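Local coordinates for protein alpha-L-arabinosidase (Xanthomonas axonopodis pv. citri, PDB 6D25) that probably hydrolyses terminal alpha-L-arabinofuranosyl side groups of arabinoxylans, as a trimeric GH51 arabinofuranosidase able to cope with internally di-substituted xylose units, at residues K402-A407 against S432-K437. Sequence-based numbering, arbitrary orientation.
Sequences KPYQDA and SAVKAK
With CG set anti to its own carbonyl carbon (chi1 -80°), the ring of Tyr404 reaches along strand 424-435 to Ser432 and lies over Val434, whose CG1 is likewise anti to its carbonyl carbon (chi1 -61°). That methyl sits 3.7 Å from the centroid of the Tyr404 ring, 11° off the normal, a CH-pi contact over the middle of one face, while Val434 CG2 lies 3.7 Å from Tyr404 CD1. A beta-branched valine suits the strand and offers two methyls to one ring. At the far edge, the hydroxyl OH of Tyr404 donates to Ser432 OG (2.6 Å), which lies near the ring plane and also bonds Asp357 of helix 346-361. Tyrosine thus joins an apolar face to a polar end.

Beyond the ring, a type II turn from Tyr404 to Ala407 carries the chain from helix 393-400 into strand 407-421 of the C-terminal beta-sandwich that accompanies the (beta/alpha)8 barrel in GH51 enzymes. The small side chain of Ala407 fits closely here, its CB 3.6 Å from Val434 CB. One water bridges the carbonyls of Pro403 and Gln405 to Lys437 N; a second links Asp406 OD2 to Lys437 NZ, although the carboxylate's direct salt bridge is to Arg46. Ser432, accepting from Tyr404 and probably donating to Asp357, therefore satisfies the phenol end beside a buried apolar centre.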
loop_
_atom_site.group_PDB
_atom_site.type_symbol
_atom_site.label_atom_id
_atom_site.label_comp_id
_atom_site.label_asym_id
_atom_site.label_seq_id
_atom_site.Cartn_x
_atom_site.Cartn_y
_atom_site.Cartn_z
ATOM N N LYS A 402 3.486 -0.863 42.997
ATOM C CA LYS A 402 2.139 -0.276 42.837
ATOM C C LYS A 402 2.041 1.188 43.309
ATOM O O LYS A 402 1.349 1.964 42.681
ATOM C CB LYS A 402 1.091 -1.040 43.636
ATOM C CG LYS A 402 0.180 -1.879 42.802
ATOM C CD LYS A 402 -0.784 -2.704 43.647
ATOM C CE LYS A 402 -2.013 -1.918 44.004
ATOM N NZ LYS A 402 -3.078 -2.850 44.419
ATOM N N PRO A 403 2.692 1.560 44.429
ATOM C CA PRO A 403 2.621 2.955 44.845
ATOM C C PRO A 403 3.212 3.960 43.832
ATOM O O PRO A 403 2.906 5.142 43.921
ATOM C CB PRO A 403 3.433 2.992 46.146
ATOM C CG PRO A 403 3.371 1.557 46.676
ATOM C CD PRO A 403 3.385 0.732 45.417
ATOM N N TYR A 404 4.023 3.504 42.875
ATOM C CA TYR A 404 4.543 4.352 41.815
ATOM C C TYR A 404 3.453 4.757 40.808
ATOM O O TYR A 404 3.664 5.701 40.050
ATOM C CB TYR A 404 5.688 3.660 41.075
ATOM C CG TYR A 404 7.036 3.708 41.758
ATOM C CD1 TYR A 404 7.184 3.426 43.097
ATOM C CD2 TYR A 404 8.170 4.046 41.042
ATOM C CE1 TYR A 404 8.421 3.501 43.728
ATOM C CE2 TYR A 404 9.422 4.111 41.643
ATOM C CZ TYR A 404 9.548 3.847 42.996
ATOM O OH TYR A 404 10.778 3.900 43.593
ATOM N N GLN A 405 2.295 4.082 40.780
ATOM C CA GLN A 405 1.280 4.356 39.771
ATOM C C GLN A 405 0.711 5.769 39.967
ATOM O O GLN A 405 0.086 6.048 40.984
ATOM C CB GLN A 405 0.139 3.327 39.851
ATOM C CG GLN A 405 0.614 1.948 39.413
ATOM C CD GLN A 405 -0.520 0.991 39.172
ATOM O OE1 GLN A 405 -1.661 1.413 38.970
ATOM N NE2 GLN A 405 -0.209 -0.308 39.118
ATOM N N ASP A 406 0.996 6.662 39.004
ATOM C CA ASP A 406 0.549 8.052 39.039
ATOM C C ASP A 406 1.146 8.801 40.238
ATOM O O ASP A 406 0.564 9.768 40.722
ATOM C CB ASP A 406 -0.981 8.152 38.945
ATOM C CG ASP A 406 -1.516 7.799 37.550
ATOM O OD1 ASP A 406 -0.727 7.878 36.546
ATOM O OD2 ASP A 406 -2.723 7.447 37.473
ATOM N N ALA A 407 2.295 8.364 40.690
ATOM C CA ALA A 407 3.005 9.031 41.785
ATOM C C ALA A 407 3.780 10.216 41.208
ATOM O O ALA A 407 3.751 10.471 39.982
ATOM C CB ALA A 407 3.949 8.064 42.472
ATOM N N SER A 432 15.186 4.274 43.242
ATOM C CA SER A 432 14.366 5.376 42.815
ATOM C C SER A 432 13.422 5.708 43.975
ATOM O O SER A 432 13.351 4.962 44.954
ATOM C CB SER A 432 13.588 5.027 41.545
ATOM O OG SER A 432 12.686 3.955 41.797
ATOM N N ALA A 433 12.704 6.829 43.877
ATOM C CA ALA A 433 11.782 7.215 44.932
ATOM C C ALA A 433 10.601 7.989 44.327
ATOM O O ALA A 433 10.753 8.634 43.269
ATOM C CB ALA A 433 12.510 8.015 45.973
ATOM N N VAL A 434 9.471 7.949 45.027
ATOM C CA VAL A 434 8.298 8.728 44.654
ATOM C C VAL A 434 7.586 9.234 45.915
ATOM O O VAL A 434 7.777 8.725 47.033
ATOM C CB VAL A 434 7.310 7.904 43.818
ATOM C CG1 VAL A 434 7.944 7.429 42.510
ATOM C CG2 VAL A 434 6.729 6.734 44.629
ATOM N N LYS A 435 6.748 10.239 45.701
ATOM C CA LYS A 435 5.656 10.546 46.609
ATOM C C LYS A 435 4.354 10.023 45.989
ATOM O O LYS A 435 3.963 10.439 44.912
ATOM C CB LYS A 435 5.533 12.040 46.877
ATOM C CG LYS A 435 4.435 12.370 47.892
ATOM C CD LYS A 435 4.519 13.745 48.473
ATOM C CE LYS A 435 3.401 13.944 49.454
ATOM N NZ LYS A 435 3.466 15.275 50.081
ATOM N N ALA A 436 3.746 9.054 46.658
ATOM C CA ALA A 436 2.601 8.367 46.105
ATOM C C ALA A 436 1.330 9.213 46.293
ATOM O O ALA A 436 1.276 10.109 47.115
ATOM C CB ALA A 436 2.482 7.010 46.753
ATOM N N LYS A 437 0.268 8.824 45.608
ATOM C CA LYS A 437 -1.026 9.485 45.774
ATOM C C LYS A 437 -1.570 9.267 47.189
ATOM O O LYS A 437 -2.326 10.102 47.640
ATOM C CB LYS A 437 -2.059 8.953 44.788
ATOM C CG LYS A 437 -1.793 9.368 43.358
ATOM C CD LYS A 437 -2.753 8.717 42.427
ATOM C CE LYS A 437 -4.070 9.446 42.429
ATOM N NZ LYS A 437 -5.122 8.603 41.800
HETATM O O HOH W 1 0.684 6.645 43.598
HETATM O O HOH W 2 -4.212 6.781 39.364
#